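Local coordinates for protein putative thiol-disulfide isomerase or thioredoxin (Salmonella enterica subsp. enterica serovar Typhimurium, PDB 3L9V) that probably forms or rearranges disulfide bonds in other proteins, as a DsbA-like thiol-disulfide oxidoreductase with a thioredoxin fold, at residues Q40-V45 and S50-Y55; V13-V18 and K139-R144; E6-P11 and S148-G153. One frame throughout, in Å; residues are numbered along the deposited sequence.

Contact 1 (Q40-V45 and S50-Y55); sequences QAIRHV and SRMVKY
The ammonium nitrogen NZ of Lys-54, a residue that lies against Arg-43, is gripped by several groups: Glu-84 OE2 and Asp-39 OD2 form salt bridges with it, and Phe-22 adds a cation-pi contact. To Arg-43 the lysine offers an apolar part: Lys-54 CD is 4.0 Å from Arg-43 NH2, in an oblique approach. The lysine chain bends at chi3 (66°), and its NZ stays 5.8 Å from Arg-43 NH2.

The centre of the contact is Met-52, where selenomethionine stands in for methionine. Its chain is extended, with CG anti to the backbone N (chi1 173°), and this carries the selenium across to helix 38-43. Met-52 SE lies 3.8 Å from Ile-42 CG2 and 3.9 Å from Arg-43 CG. The arginine chain crosses it at about a right angle. It then runs straight to NE, and the guanidinium presents one face to the selenium. SE sits 4.0 Å above that plane, over its centre.

These residues join helix 38-43 to strand 52-56, an outermost strand of the thioredoxin-fold sheet. Ile-42 and Met-52 both also touch Val-18 on the neighbouring strand 18-22, and Ile-42 reaches Tyr-174 of helix 167-182. Lys-54 lies near the probable CxxC site.

The chemistry is therefore mixed. A soft, polarisable chalcogen, selenium in place of the native sulfur, packs on methyl, methylene and cationic surfaces, while the two carboxylates on Lys-54 would be expected to offset the nearness of two positive charges.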
loop_
_atom_site.group_PDB
_atom_site.type_symbol
_atom_site.label_atom_id
_atom_site.label_comp_id
_atom_site.label_asym_id
_atom_site.label_seq_id
_atom_site.Cartn_x
_atom_site.Cartn_y
_atom_site.Cartn_z
ATOM N N GLN A 40 10.265 -3.917 -2.414
ATOM C CA GLN A 40 10.882 -5.168 -2.852
ATOM C C GLN A 40 11.933 -5.660 -1.853
ATOM O O GLN A 40 11.984 -6.843 -1.541
ATOM C CB GLN A 40 11.484 -4.987 -4.245
ATOM C CG GLN A 40 12.358 -6.105 -4.727
ATOM C CD GLN A 40 13.153 -5.702 -5.975
ATOM O OE1 GLN A 40 12.698 -4.881 -6.780
ATOM N NE2 GLN A 40 14.347 -6.273 -6.131
ATOM N N ALA A 41 12.761 -4.751 -1.348
ATOM C CA ALA A 41 13.756 -5.117 -0.337
ATOM C C ALA A 41 13.084 -5.679 0.928
ATOM O O ALA A 41 13.608 -6.568 1.576
ATOM C CB ALA A 41 14.658 -3.918 -0.001
ATOM N N ILE A 42 11.922 -5.140 1.271
ATOM C CA ILE A 42 11.145 -5.648 2.397
ATOM C C ILE A 42 10.607 -7.056 2.090
ATOM O O ILE A 42 10.711 -7.960 2.916
ATOM C CB ILE A 42 10.002 -4.666 2.776
ATOM C CG1 ILE A 42 10.570 -3.435 3.483
ATOM C CG2 ILE A 42 8.987 -5.325 3.696
ATOM C CD1 ILE A 42 9.507 -2.375 3.781
ATOM N N ARG A 43 10.052 -7.260 0.896
ATOM C CA ARG A 43 9.540 -8.579 0.559
ATOM C C ARG A 43 10.684 -9.587 0.615
ATOM O O ARG A 43 10.512 -10.734 1.008
ATOM C CB ARG A 43 8.872 -8.566 -0.826
ATOM C CG ARG A 43 7.466 -7.956 -0.792
ATOM C CD ARG A 43 6.825 -7.875 -2.190
ATOM N NE ARG A 43 5.497 -7.287 -2.072
ATOM C CZ ARG A 43 5.158 -6.077 -2.506
ATOM N NH1 ARG A 43 6.049 -5.326 -3.138
ATOM N NH2 ARG A 43 3.918 -5.632 -2.318
ATOM N N HIS A 44 11.871 -9.123 0.260
ATOM C CA HIS A 44 13.040 -9.974 0.257
ATOM C C HIS A 44 13.456 -10.470 1.649
ATOM O O HIS A 44 14.181 -11.447 1.755
ATOM C CB HIS A 44 14.212 -9.274 -0.441
ATOM C CG HIS A 44 15.456 -10.103 -0.496
ATOM N ND1 HIS A 44 16.575 -9.818 0.256
ATOM C CD2 HIS A 44 15.747 -11.221 -1.200
ATOM C CE1 HIS A 44 17.509 -10.720 0.006
ATOM N NE2 HIS A 44 17.033 -11.582 -0.869
ATOM N N VAL A 45 13.009 -9.825 2.718
ATOM C CA VAL A 45 13.392 -10.327 4.035
ATOM C C VAL A 45 12.222 -10.977 4.752
ATOM O O VAL A 45 12.327 -11.324 5.918
ATOM C CB VAL A 45 14.069 -9.246 4.918
ATOM C CG1 VAL A 45 15.309 -8.699 4.215
ATOM C CG2 VAL A 45 13.094 -8.114 5.255
ATOM N N SER A 50 5.360 -15.834 5.785
ATOM C CA SER A 50 4.909 -14.468 6.090
ATOM C C SER A 50 4.521 -13.695 4.828
ATOM O O SER A 50 4.988 -13.998 3.731
ATOM C CB SER A 50 6.020 -13.686 6.802
ATOM O OG SER A 50 6.290 -14.180 8.106
ATOM N N ARG A 51 3.684 -12.675 4.988
ATOM C CA ARG A 51 3.257 -11.881 3.843
ATOM C C ARG A 51 3.334 -10.377 4.094
ATOM O O ARG A 51 3.282 -9.925 5.240
ATOM C CB ARG A 51 1.840 -12.282 3.408
ATOM C CG ARG A 51 0.721 -11.952 4.401
ATOM C CD ARG A 51 -0.566 -12.719 4.030
ATOM N NE ARG A 51 -1.755 -12.335 4.801
ATOM C CZ ARG A 51 -1.925 -12.585 6.100
ATOM N NH1 ARG A 51 -0.971 -13.189 6.800
ATOM N NH2 ARG A 51 -3.045 -12.212 6.709
HETATM N N MSE A 52 3.474 -9.615 3.012
HETATM C CA MSE A 52 3.357 -8.176 3.068
HETATM C C MSE A 52 2.074 -7.851 2.345
HETATM O O MSE A 52 1.873 -8.297 1.220
HETATM C CB MSE A 52 4.517 -7.495 2.326
HETATM C CG MSE A 52 4.348 -5.977 2.210
HETATM SE SE MSE A 52 5.934 -5.158 1.414
HETATM C CE MSE A 52 5.633 -3.281 1.713
ATOM N N VAL A 53 1.233 -7.048 2.991
ATOM C CA VAL A 53 -0.027 -6.602 2.430
ATOM C C VAL A 53 -0.077 -5.075 2.422
ATOM O O VAL A 53 0.362 -4.440 3.383
ATOM C CB VAL A 53 -1.203 -7.138 3.265
ATOM C CG1 VAL A 53 -2.504 -6.788 2.614
ATOM C CG2 VAL A 53 -1.080 -8.662 3.418
ATOM N N LYS A 54 -0.618 -4.495 1.346
ATOM C CA LYS A 54 -0.755 -3.050 1.243
ATOM C C LYS A 54 -2.201 -2.615 1.219
ATOM O O LYS A 54 -3.064 -3.188 0.528
ATOM C CB LYS A 54 -0.018 -2.500 -0.006
ATOM C CG LYS A 54 1.425 -2.906 -0.072
ATOM C CD LYS A 54 2.153 -2.177 -1.195
ATOM C CE LYS A 54 2.223 -0.691 -0.927
ATOM N NZ LYS A 54 3.074 0.064 -1.900
ATOM N N TYR A 55 -2.457 -1.567 1.970
ATOM C CA TYR A 55 -3.766 -1.010 2.057
ATOM C C TYR A 55 -3.711 0.438 1.655
ATOM O O TYR A 55 -2.843 1.173 2.115
ATOM C CB TYR A 55 -4.274 -1.078 3.493
ATOM C CG TYR A 55 -4.353 -2.474 4.070
ATOM C CD1 TYR A 55 -5.058 -3.482 3.420
ATOM C CD2 TYR A 55 -3.775 -2.764 5.303
ATOM C CE1 TYR A 55 -5.164 -4.757 3.974
ATOM C CE2 TYR A 55 -3.875 -4.033 5.868
ATOM C CZ TYR A 55 -4.570 -5.019 5.199
ATOM O OH TYR A 55 -4.652 -6.265 5.751
#

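Contact 2 (V13-V18 and K139-R144); sequences VDAPAV and KEYGVR
Tyr-141 meets Ala-15 and Pro-16 just after helix 125-140 ends in a Schellman motif. Gly-142 leaves the helix with positive phi (67°), and its N bonds back to Lys-139 O at 3.2 Å. Tyr-141 is the residue just before this glycine. The far end of its side chain reaches the loop that leads into strand 18-22 of the thioredoxin fold.

The tight part is small and buried. Tyr-141 has CG anti to its carbonyl carbon (chi1 -82°), and the far end of the ring carries the hydroxyl to the loop. Tyr-141 OH is 3.3 Å from Ala-15 CB, a close approach. Pro-16 CD is the second neighbour of this oxygen, at 4.0 Å. The rest of the ring is packed among aromatics: Phe-21 meets it edge-to-face, and Tyr-150 meets it with planes about 50° apart. Pro-16 also touches Val-53 and Tyr-55, so the loop rests on the edge strand too.

The other side is loose. Val-13 and Asp-14 stand exposed before the contact. Glu-140 starts toward the loop, yet Glu-140 OE1 stays 6.2 Å from Val-13 N. Beyond the turn, the exposed Arg-144 finds its partner in Glu-6, through a salt bridge. The two backbones remain well apart: Ala-15 CA and Tyr-141 CA are separated by 10.0 Å. Besides the hydroxyl, the approach to the ring is oblique, with Ala-15 CB 4.4 Å from Tyr-141 CZ.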
loop_
_atom_site.group_PDB
_atom_site.type_symbol
_atom_site.label_atom_id
_atom_site.label_comp_id
_atom_site.label_asym_id
_atom_site.label_seq_id
_atom_site.Cartn_x
_atom_site.Cartn_y
_atom_site.Cartn_z
ATOM N N VAL A 13 -4.034 -7.971 16.368
ATOM C CA VAL A 13 -3.871 -9.432 16.375
ATOM C C VAL A 13 -4.137 -10.035 14.998
ATOM O O VAL A 13 -4.981 -9.543 14.238
ATOM C CB VAL A 13 -4.766 -10.147 17.418
ATOM C CG1 VAL A 13 -4.693 -9.440 18.757
ATOM C CG2 VAL A 13 -6.202 -10.233 16.920
ATOM N N ASP A 14 -3.419 -11.113 14.691
ATOM C CA ASP A 14 -3.532 -11.762 13.395
ATOM C C ASP A 14 -3.144 -10.821 12.263
ATOM O O ASP A 14 -3.733 -10.883 11.188
ATOM C CB ASP A 14 -4.958 -12.255 13.155
ATOM C CG ASP A 14 -5.411 -13.266 14.189
ATOM O OD1 ASP A 14 -4.551 -13.858 14.884
ATOM O OD2 ASP A 14 -6.641 -13.470 14.304
ATOM N N ALA A 15 -2.155 -9.958 12.497
ATOM C CA ALA A 15 -1.681 -9.048 11.454
ATOM C C ALA A 15 -0.802 -9.777 10.466
ATOM O O ALA A 15 -0.038 -10.659 10.840
ATOM C CB ALA A 15 -0.907 -7.880 12.064
ATOM N N PRO A 16 -0.901 -9.401 9.184
ATOM C CA PRO A 16 0.113 -9.868 8.246
ATOM C C PRO A 16 1.505 -9.509 8.796
ATOM O O PRO A 16 1.599 -8.585 9.593
ATOM C CB PRO A 16 -0.201 -9.063 6.979
ATOM C CG PRO A 16 -1.656 -8.707 7.092
ATOM C CD PRO A 16 -1.895 -8.509 8.554
ATOM N N ALA A 17 2.558 -10.215 8.388
ATOM C CA ALA A 17 3.897 -9.937 8.919
ATOM C C ALA A 17 4.323 -8.508 8.655
ATOM O O ALA A 17 4.948 -7.869 9.512
ATOM C CB ALA A 17 4.928 -10.886 8.351
ATOM N N VAL A 18 4.029 -8.024 7.451
ATOM C CA VAL A 18 4.228 -6.612 7.139
ATOM C C VAL A 18 2.967 -6.041 6.522
ATOM O O VAL A 18 2.339 -6.658 5.653
ATOM C CB VAL A 18 5.423 -6.363 6.187
ATOM C CG1 VAL A 18 5.604 -4.869 5.947
ATOM C CG2 VAL A 18 6.699 -6.937 6.759
ATOM N N LYS A 139 -8.038 2.670 11.234
ATOM C CA LYS A 139 -8.295 3.111 12.603
ATOM C C LYS A 139 -7.611 2.229 13.647
ATOM O O LYS A 139 -7.096 2.746 14.630
ATOM C CB LYS A 139 -9.795 3.258 12.883
ATOM C CG LYS A 139 -10.521 4.189 11.907
ATOM C CD LYS A 139 -11.964 4.434 12.334
ATOM C CE LYS A 139 -12.698 3.125 12.583
ATOM N NZ LYS A 139 -14.079 3.361 13.094
ATOM N N GLU A 140 -7.553 0.919 13.407
ATOM C CA GLU A 140 -6.961 -0.018 14.367
ATOM C C GLU A 140 -5.452 0.136 14.494
ATOM O O GLU A 140 -4.904 -0.022 15.579
ATOM C CB GLU A 140 -7.295 -1.468 13.995
ATOM C CG GLU A 140 -8.791 -1.805 14.108
ATOM C CD GLU A 140 -9.076 -3.265 13.817
ATOM O OE1 GLU A 140 -8.145 -4.100 13.912
ATOM O OE2 GLU A 140 -10.229 -3.580 13.478
ATOM N N TYR A 141 -4.787 0.420 13.374
ATOM C CA TYR A 141 -3.345 0.586 13.354
ATOM C C TYR A 141 -2.962 1.986 13.802
ATOM O O TYR A 141 -1.788 2.285 13.959
ATOM C CB TYR A 141 -2.767 0.341 11.949
ATOM C CG TYR A 141 -2.562 -1.110 11.615
ATOM C CD1 TYR A 141 -3.575 -1.853 11.042
ATOM C CD2 TYR A 141 -1.352 -1.745 11.889
ATOM C CE1 TYR A 141 -3.401 -3.172 10.750
ATOM C CE2 TYR A 141 -1.168 -3.076 11.590
ATOM C CZ TYR A 141 -2.211 -3.784 11.021
ATOM O OH TYR A 141 -2.070 -5.108 10.704
ATOM N N GLY A 142 -3.950 2.850 13.968
ATOM C CA GLY A 142 -3.691 4.221 14.383
ATOM C C GLY A 142 -2.946 5.014 13.318
ATOM O O GLY A 142 -2.076 5.817 13.636
ATOM N N VAL A 143 -3.292 4.804 12.049
ATOM C CA VAL A 143 -2.528 5.409 10.953
ATOM C C VAL A 143 -2.618 6.923 10.941
ATOM O O VAL A 143 -3.688 7.479 11.127
ATOM C CB VAL A 143 -2.982 4.876 9.578
ATOM C CG1 VAL A 143 -2.158 5.514 8.459
ATOM C CG2 VAL A 143 -2.811 3.377 9.553
ATOM N N ARG A 144 -1.499 7.587 10.694
ATOM C CA ARG A 144 -1.461 9.057 10.724
ATOM C C ARG A 144 -1.020 9.669 9.395
ATOM O O ARG A 144 -1.076 10.883 9.207
ATOM C CB ARG A 144 -0.504 9.522 11.831
ATOM C CG ARG A 144 -0.970 9.161 13.241
ATOM C CD ARG A 144 -0.062 9.759 14.308
ATOM N NE ARG A 144 1.096 8.915 14.573
ATOM C CZ ARG A 144 2.337 9.205 14.195
ATOM N NH1 ARG A 144 2.587 10.335 13.538
ATOM N NH2 ARG A 144 3.329 8.370 14.481
#

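Contact 3 (E6-P11 and S148-G153); sequences ESITPP and SVYVRG
The Tyr-150 ring receives Ile-8 at its edge, near the ring plane. The methyl Ile-8 CG2 lies 3.8 Å from Tyr-150 CE2 and 4.0 Å from Tyr-150 CD2. The imidazole of His-156 stacks with the same ring. The ring thus has a stacked aromatic neighbour and an aliphatic group at its edge.

Ile-8 uses both of its branches. With chi1 at 65°, CG1 is tucked in between the two backbone arms of CA, while CG2 is anti to the carbonyl carbon. This splits the side chain between two targets. CG2 goes to the tyrosine, and the other branch goes to the backbone of Gly-153. There Ile-8 CD1 is 3.5 Å from Gly-153 O, and Ile-8 CG1 is 3.8 Å from the same oxygen.

Pro-11 approaches Gly-153 as well. Its CA lies 3.4 Å from Gly-153 O, so carbon atoms from two residues of 6-11 pack around this carbonyl. Pro-11 and Gly-153 are also the closest pair of CA atoms, 5.6 Å apart. A cis peptide before Pro-10 bends the chain just ahead of this meeting. Gly-153 has positive phi (67°) and sits in the turn between strands 148-151 and 155-157.

The two segments are not direct strand partners. Glu-6 and Ile-8 bond through their backbones to His-156 and Arg-154, and Val-149 bonds to Ile-157, so strand 155-157 lies between the two strands. The contact reaches over one strand of an antiparallel three-stranded part of the sheet. It joins the N-terminal edge strand to the C-terminal beta hairpin of a DsbA-like thioredoxin fold.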
loop_
_atom_site.group_PDB
_atom_site.type_symbol
_atom_site.label_atom_id
_atom_site.label_comp_id
_atom_site.label_asym_id
_atom_site.label_seq_id
_atom_site.Cartn_x
_atom_site.Cartn_y
_atom_site.Cartn_z
ATOM N N GLU A 6 8.371 2.402 16.617
ATOM C CA GLU A 6 7.655 2.570 17.871
ATOM C C GLU A 6 6.611 1.470 17.944
ATOM O O GLU A 6 6.040 1.088 16.920
ATOM C CB GLU A 6 6.975 3.946 17.929
ATOM C CG GLU A 6 6.085 4.225 16.713
ATOM C CD GLU A 6 5.470 5.622 16.710
ATOM O OE1 GLU A 6 4.483 5.827 15.971
ATOM O OE2 GLU A 6 5.964 6.511 17.440
ATOM N N SER A 7 6.399 0.933 19.145
ATOM C CA SER A 7 5.338 -0.032 19.378
ATOM C C SER A 7 4.024 0.683 19.208
ATOM O O SER A 7 3.863 1.782 19.714
ATOM C CB SER A 7 5.392 -0.543 20.818
ATOM O OG SER A 7 6.563 -1.292 21.060
ATOM N N ILE A 8 3.069 0.066 18.524
ATOM C CA ILE A 8 1.736 0.632 18.525
ATOM C C ILE A 8 0.895 0.039 19.656
ATOM O O ILE A 8 1.082 -1.110 20.068
ATOM C CB ILE A 8 1.002 0.473 17.165
ATOM C CG1 ILE A 8 0.739 -1.007 16.866
ATOM C CG2 ILE A 8 1.794 1.179 16.058
ATOM C CD1 ILE A 8 -0.211 -1.241 15.726
ATOM N N THR A 9 -0.032 0.846 20.148
ATOM C CA THR A 9 -0.940 0.408 21.190
ATOM C C THR A 9 -2.352 0.832 20.819
ATOM O O THR A 9 -2.602 2.009 20.594
ATOM C CB THR A 9 -0.580 1.043 22.543
ATOM O OG1 THR A 9 -0.524 2.464 22.389
ATOM C CG2 THR A 9 0.776 0.547 23.029
ATOM N N PRO A 10 -3.283 -0.124 20.777
ATOM C CA PRO A 10 -3.009 -1.523 21.092
ATOM C C PRO A 10 -2.484 -2.205 19.844
ATOM O O PRO A 10 -2.705 -1.686 18.755
ATOM C CB PRO A 10 -4.401 -2.084 21.427
ATOM C CG PRO A 10 -5.380 -0.950 21.187
ATOM C CD PRO A 10 -4.680 0.070 20.371
ATOM N N PRO A 11 -1.802 -3.346 19.999
ATOM C CA PRO A 11 -1.334 -4.163 18.875
ATOM C C PRO A 11 -2.507 -4.660 18.032
ATOM O O PRO A 11 -3.651 -4.613 18.478
ATOM C CB PRO A 11 -0.653 -5.341 19.566
ATOM C CG PRO A 11 -0.253 -4.814 20.906
ATOM C CD PRO A 11 -1.336 -3.866 21.294
ATOM N N SER A 148 2.910 4.164 5.776
ATOM C CA SER A 148 3.062 3.739 7.162
ATOM C C SER A 148 3.225 2.247 7.147
ATOM O O SER A 148 2.284 1.525 6.781
ATOM C CB SER A 148 1.837 4.107 8.006
ATOM O OG SER A 148 1.839 5.464 8.381
ATOM N N VAL A 149 4.427 1.798 7.495
ATOM C CA VAL A 149 4.784 0.389 7.501
ATOM C C VAL A 149 4.707 -0.169 8.927
ATOM O O VAL A 149 5.259 0.418 9.853
ATOM C CB VAL A 149 6.201 0.201 7.014
ATOM C CG1 VAL A 149 6.605 -1.279 7.103
ATOM C CG2 VAL A 149 6.345 0.748 5.570
ATOM N N TYR A 150 3.997 -1.277 9.097
ATOM C CA TYR A 150 3.840 -1.924 10.414
ATOM C C TYR A 150 4.318 -3.361 10.343
ATOM O O TYR A 150 4.011 -4.072 9.385
ATOM C CB TYR A 150 2.385 -1.920 10.854
ATOM C CG TYR A 150 1.820 -0.546 10.992
ATOM C CD1 TYR A 150 1.245 0.098 9.895
ATOM C CD2 TYR A 150 1.904 0.140 12.200
ATOM C CE1 TYR A 150 0.741 1.367 10.009
ATOM C CE2 TYR A 150 1.415 1.416 12.317
ATOM C CZ TYR A 150 0.836 2.029 11.218
ATOM O OH TYR A 150 0.335 3.307 11.327
ATOM N N VAL A 151 5.077 -3.777 11.348
ATOM C CA VAL A 151 5.633 -5.116 11.382
ATOM C C VAL A 151 4.914 -5.939 12.467
ATOM O O VAL A 151 4.695 -5.449 13.577
ATOM C CB VAL A 151 7.141 -5.079 11.590
ATOM C CG1 VAL A 151 7.736 -6.482 11.507
ATOM C CG2 VAL A 151 7.802 -4.146 10.550
ATOM N N ARG A 152 4.496 -7.155 12.102
ATOM C CA ARG A 152 3.764 -8.082 12.987
ATOM C C ARG A 152 2.657 -7.471 13.827
ATOM O O ARG A 152 2.377 -7.910 14.945
ATOM C CB ARG A 152 4.742 -8.857 13.872
ATOM C CG ARG A 152 5.633 -9.800 13.057
ATOM C CD ARG A 152 6.998 -10.047 13.691
ATOM N NE ARG A 152 6.945 -10.897 14.878
ATOM C CZ ARG A 152 7.996 -11.175 15.648
ATOM N NH1 ARG A 152 7.848 -11.954 16.714
ATOM N NH2 ARG A 152 9.195 -10.673 15.360
ATOM N N GLY A 153 2.010 -6.461 13.288
ATOM C CA GLY A 153 0.918 -5.830 13.987
ATOM C C GLY A 153 1.316 -5.095 15.249
ATOM O O GLY A 153 0.433 -4.693 16.020
#

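From the N terminus, the chain opens contact 3 at 6-11 and contact 2 at 13-18. It then runs through strand 18-22 and helix 27-35 to 40-45. Contact 1 closes first, through a four-residue connection to 50-55. A long, mostly helical passage follows before 139-144 closes contact 2, and 148-153 soon closes contact 3. The loops are nested, 1 inside 2 inside 3, and none cross. Segment 13-18 ties the three together: Val-18 O meets Val-53 N at 2.9 Å, and Ala-17 O meets Arg-152 N at 2.7 Å. Together the three contacts link strands 5-7 and 52-56, the strands between, helix 38-43 and the end of helix 125-140.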